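Side-chain contacts in major capsid protein P2 (Pseudoalteromonas phage pm2, PDB 2VVF), which builds the capsid shell of this lipid-containing marine phage as a homotrimer of double jelly-roll subunits: residues A[34-39]-A[60-65]; A[118-123]-A[127-132]. One frame throughout, in Å; residues are numbered along the deposited sequence.

Interaction 1 (A[34-39]-A[60-65])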
# COMPACT_ATOMS: atom_id res chain seq x y z
N LEU A 34 11.19 -4.60 20.90
CA LEU A 34 12.27 -4.52 21.87
C LEU A 34 12.79 -3.09 22.03
O LEU A 34 13.36 -2.52 21.10
CB LEU A 34 13.42 -5.46 21.49
CG LEU A 34 14.66 -5.41 22.39
CD1 LEU A 34 14.35 -5.95 23.77
CD2 LEU A 34 15.81 -6.18 21.75
N ARG A 35 12.58 -2.53 23.21
CA ARG A 35 13.04 -1.18 23.51
C ARG A 35 14.44 -1.25 24.12
O ARG A 35 14.70 -2.07 25.00
CB ARG A 35 12.07 -0.48 24.47
CG ARG A 35 12.39 0.98 24.74
CD ARG A 35 11.30 1.64 25.56
NE ARG A 35 10.14 2.01 24.74
CZ ARG A 35 10.15 2.96 23.82
NH1 ARG A 35 11.26 3.65 23.58
NH2 ARG A 35 9.05 3.23 23.13
N TYR A 36 15.34 -0.40 23.64
CA TYR A 36 16.71 -0.40 24.13
C TYR A 36 17.22 1.01 24.40
O TYR A 36 16.81 1.98 23.75
CB TYR A 36 17.64 -1.09 23.13
CG TYR A 36 17.70 -0.39 21.79
CD1 TYR A 36 16.85 -0.76 20.75
CD2 TYR A 36 18.60 0.65 21.56
CE1 TYR A 36 16.90 -0.11 19.52
CE2 TYR A 36 18.65 1.30 20.34
CZ TYR A 36 17.80 0.92 19.32
OH TYR A 36 17.85 1.56 18.11
N SER A 37 18.13 1.12 25.36
CA SER A 37 18.74 2.40 25.72
C SER A 37 20.00 2.12 26.53
O SER A 37 20.10 1.10 27.21
CB SER A 37 17.76 3.26 26.52
OG SER A 37 17.81 2.95 27.90
N GLY A 38 20.98 3.01 26.42
CA GLY A 38 22.25 2.84 27.13
C GLY A 38 23.10 1.79 26.41
O GLY A 38 24.07 1.28 26.95
N VAL A 39 22.70 1.48 25.18
CA VAL A 39 23.41 0.50 24.36
C VAL A 39 23.01 0.66 22.90
O VAL A 39 21.89 1.05 22.60
CB VAL A 39 23.14 -0.94 24.85
CG1 VAL A 39 21.68 -1.32 24.63
CG2 VAL A 39 24.06 -1.92 24.14
N LYS A 60 23.93 -11.36 13.65
CA LYS A 60 25.25 -11.05 14.19
C LYS A 60 25.11 -9.97 15.26
O LYS A 60 25.71 -10.06 16.33
CB LYS A 60 26.19 -10.57 13.09
CG LYS A 60 27.64 -10.97 13.28
CD LYS A 60 28.47 -10.66 12.05
CE LYS A 60 29.86 -10.17 12.41
NZ LYS A 60 30.24 -8.96 11.64
N THR A 61 24.30 -8.96 14.96
CA THR A 61 24.01 -7.88 15.90
C THR A 61 22.58 -7.41 15.69
O THR A 61 21.96 -7.70 14.66
CB THR A 61 25.01 -6.71 15.77
OG1 THR A 61 24.52 -5.76 14.81
CG2 THR A 61 26.38 -7.21 15.33
N LEU A 62 22.04 -6.69 16.67
CA LEU A 62 20.67 -6.20 16.59
C LEU A 62 20.50 -5.21 15.44
O LEU A 62 19.38 -4.96 14.99
CB LEU A 62 20.26 -5.54 17.91
CG LEU A 62 18.76 -5.46 18.18
CD1 LEU A 62 18.14 -6.85 18.22
CD2 LEU A 62 18.49 -4.71 19.48
N ASN A 63 21.61 -4.67 14.95
CA ASN A 63 21.58 -3.72 13.85
C ASN A 63 21.12 -4.38 12.55
O ASN A 63 20.59 -3.72 11.66
CB ASN A 63 22.95 -3.08 13.65
CG ASN A 63 22.90 -1.90 12.69
OD1 ASN A 63 22.07 -1.01 12.83
ND2 ASN A 63 23.78 -1.91 11.70
N ASP A 64 21.33 -5.69 12.46
CA ASP A 64 20.93 -6.44 11.27
C ASP A 64 19.42 -6.59 11.23
O ASP A 64 18.83 -6.76 10.15
CB ASP A 64 21.61 -7.81 11.25
CG ASP A 64 23.01 -7.76 10.66
OD1 ASP A 64 23.98 -7.60 11.43
OD2 ASP A 64 23.13 -7.86 9.41
N LEU A 65 18.78 -6.52 12.39
CA LEU A 65 17.33 -6.62 12.48
C LEU A 65 16.74 -5.27 12.07
O LEU A 65 15.65 -5.21 11.48
CB LEU A 65 16.89 -6.98 13.89
CG LEU A 65 15.38 -7.04 14.14
CD1 LEU A 65 14.73 -8.15 13.32
CD2 LEU A 65 15.07 -7.21 15.62

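Interaction 2 (A[118-123]-A[127-132])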
# COMPACT_ATOMS: atom_id res chain seq x y z
N PHE A 118 20.80 -13.34 23.37
CA PHE A 118 21.71 -12.33 22.84
C PHE A 118 22.75 -11.97 23.89
O PHE A 118 22.56 -12.22 25.08
CB PHE A 118 20.94 -11.08 22.41
CG PHE A 118 20.16 -10.43 23.53
CD1 PHE A 118 18.86 -10.81 23.81
CD2 PHE A 118 20.75 -9.44 24.31
CE1 PHE A 118 18.15 -10.22 24.84
CE2 PHE A 118 20.04 -8.85 25.34
CZ PHE A 118 18.75 -9.24 25.61
N ASP A 119 23.85 -11.38 23.45
CA ASP A 119 24.93 -10.98 24.35
C ASP A 119 25.09 -9.46 24.35
O ASP A 119 25.09 -8.83 23.30
CB ASP A 119 26.25 -11.64 23.93
CG ASP A 119 26.12 -13.13 23.72
OD1 ASP A 119 25.37 -13.78 24.49
OD2 ASP A 119 26.76 -13.66 22.79
N ILE A 120 25.22 -8.89 25.54
CA ILE A 120 25.40 -7.44 25.66
C ILE A 120 26.89 -7.12 25.68
O ILE A 120 27.64 -7.62 26.52
CB ILE A 120 24.68 -6.88 26.90
CG1 ILE A 120 23.25 -7.41 26.98
CG2 ILE A 120 24.69 -5.35 26.87
CD1 ILE A 120 22.45 -6.83 28.13
N ASP A 121 27.33 -6.29 24.73
CA ASP A 121 28.73 -5.92 24.65
C ASP A 121 29.23 -5.32 25.96
O ASP A 121 28.47 -4.72 26.72
CB ASP A 121 28.97 -4.94 23.49
CG ASP A 121 30.45 -4.76 23.19
OD1 ASP A 121 31.06 -5.69 22.63
OD2 ASP A 121 30.99 -3.68 23.50
N GLU A 122 30.53 -5.49 26.22
CA GLU A 122 31.15 -4.99 27.43
C GLU A 122 31.22 -3.46 27.46
O GLU A 122 31.23 -2.85 28.53
CB GLU A 122 32.56 -5.56 27.57
CG GLU A 122 32.95 -5.91 29.00
CD GLU A 122 34.34 -6.51 29.08
OE1 GLU A 122 34.60 -7.50 28.37
OE2 GLU A 122 35.17 -5.98 29.85
N ALA A 123 31.28 -2.85 26.28
CA ALA A 123 31.37 -1.40 26.16
C ALA A 123 30.03 -0.69 26.38
O ALA A 123 29.98 0.54 26.43
CB ALA A 123 31.96 -1.02 24.81
N PRO A 127 23.12 -0.39 29.56
CA PRO A 127 22.04 -1.16 28.94
C PRO A 127 20.72 -1.21 29.70
O PRO A 127 20.69 -1.47 30.90
CB PRO A 127 22.64 -2.56 28.81
CG PRO A 127 23.69 -2.63 29.86
CD PRO A 127 24.26 -1.25 29.94
N LYS A 128 19.64 -0.98 28.97
CA LYS A 128 18.29 -1.03 29.51
C LYS A 128 17.40 -1.61 28.41
O LYS A 128 17.25 -1.01 27.35
CB LYS A 128 17.80 0.37 29.89
CG LYS A 128 17.86 0.68 31.38
CD LYS A 128 18.02 2.17 31.63
CE LYS A 128 18.72 2.44 32.95
NZ LYS A 128 18.46 3.82 33.44
N LEU A 129 16.84 -2.79 28.65
CA LEU A 129 16.01 -3.44 27.65
C LEU A 129 14.69 -3.97 28.19
O LEU A 129 14.64 -4.60 29.24
CB LEU A 129 16.78 -4.57 26.96
CG LEU A 129 18.17 -4.22 26.42
CD1 LEU A 129 19.15 -5.34 26.71
CD2 LEU A 129 18.11 -3.93 24.93
N SER A 130 13.62 -3.72 27.43
CA SER A 130 12.29 -4.19 27.78
C SER A 130 11.61 -4.66 26.50
O SER A 130 12.02 -4.27 25.40
CB SER A 130 11.47 -3.07 28.43
OG SER A 130 11.47 -1.91 27.62
N ALA A 131 10.60 -5.50 26.63
CA ALA A 131 9.91 -6.02 25.46
C ALA A 131 8.39 -6.03 25.59
O ALA A 131 7.84 -6.24 26.67
CB ALA A 131 10.42 -7.42 25.13
N ILE A 132 7.72 -5.81 24.46
CA ILE A 132 6.27 -5.82 24.40
C ILE A 132 5.88 -6.83 23.33
O ILE A 132 6.53 -6.93 22.29
CB ILE A 132 5.71 -4.42 24.07
CG1 ILE A 132 5.72 -3.53 25.32
CG2 ILE A 132 4.30 -4.53 23.50
CD1 ILE A 132 5.41 -2.08 25.04

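Interaction 1 (A[34-39]-A[60-65])
Leu34 and Leu62 meet in a small, wholly apolar contact inside the N-terminal jelly roll, where a strand of the five-stranded sheet faces the start of the helix 63-71. One methyl of each leucine does most of the work: Leu34 CD2 lies 3.8 Å from Leu62 CD2. The two side chains come together obliquely, and their methyls bridge a backbone separation of 10.1 Å between Leu34 CA and Leu62 CA. In Leu34 the branch swings away from the amide, with CG opposite the backbone N (chi1 176°), which carries CD2 out from the strand toward the helix.

Tyr36, two residues farther along the same face of the strand, adds a looser touch. Its CD1 stands 4.5 Å from Leu62 CD2, and the methyl approaches the ring at a slant. Leu62 CD2 is thus shared between an aliphatic and an aromatic neighbour. In all, 98 Å² is buried between the segments, and Leu62 contributes about half of it.

Leu62 lies in the turn that leads into the helix, which is closed by a capping bond from Asn63 N to Thr61 OG1 (3.1 Å, N-H...O angle 142°), while the backbone bonds from Asp64 N to Thr61 O and from Leu65 N to Leu62 O continue the turn.

Leu62 and Leu65 both pack against Val81 of strand 80-84, and Ile10 packs against Leu34. Asp64 forms a salt bridge with Lys178 on strand 171-178, linking this helix to the second jelly roll, whereas Arg35, on the other face of its strand, makes one with Asp202 of a second subunit. The leucine contact therefore lies between strand 28-37 and helix 63-71, with strand 80-84 alongside.

Interaction 2 (A[118-123]-A[127-132])
Leu129 CD1 rests against Phe118 and Ile120 at once, closing a three-sided apolar cluster that joins the end of strand 114-120 to the start of strand 128-136 across the interior of the N-terminal jelly roll. The methyl is 3.9 Å from Phe118 CE2 and equally far, 3.9 Å, from Ile120 CD1. Its approach to the aromatic ring is oblique, and the ring atom CZ of Phe118 is nearly as near as CE2. Leu129 offers this methyl with CG opposite its carbonyl carbon and beside the backbone N (chi1 -50°).

Phe118 has a confined first torsion: CG stands between the backbone N and the carbonyl carbon (chi1 60°), a setting that brings the far side of the ring up to the leucine. Ile120 splits its side chain between two partners. The longer branch is fully extended, chi2 -177°, and its CD1 reaches Leu129 CD1 tip to tip; the shorter branch, CG2, leans across the pyrrolidine of Pro127, 4.0 Å from Pro127 CB and slightly farther from its CG. A single isoleucine thereby touches two residues that point the same way from the returning chain, while Lys128 between them points away. The contact buries 145 Å² and relies on apolar packing alone.

Beyond Ile120 the chain leaves the strand through an Asx turn. Asp121 OD2 accepts from Ala123 N at 2.9 Å, with the donor well above the carboxylate plane. Asp119, on the opposite side of the strand from Phe118 and Ile120, is held by Ser18 and Asn46.

Val13, from a loop, packs on Ile120, Pro127 and Leu129 together. Phe118 also packs on its sheet neighbours, strands 18-23 and 44-51, while Leu129 and Pro127 bring in the facing sheet.

Along the chain the two contacts follow in series, neither nested nor crossed. Interaction 1 closes a loop holding strands 44-51 and 54-59, bringing the helix after them back to strand 28-37. Interaction 2 closes a much shorter one, residues 124-126, where the chain passes from the four-stranded to the five-stranded sheet. Their centres are only 7 Å apart because strands 28-37 and 128-136 are antiparallel neighbours: probable hydrogen bonds join Arg35 N to Ser130 O (2.9 Å) and Ser37 N to Lys128 O (3.0 Å). Tyr36 and Leu129, side by side on these strands, also touch, which is consistent with one continuous apolar layer inside the N-terminal jelly roll.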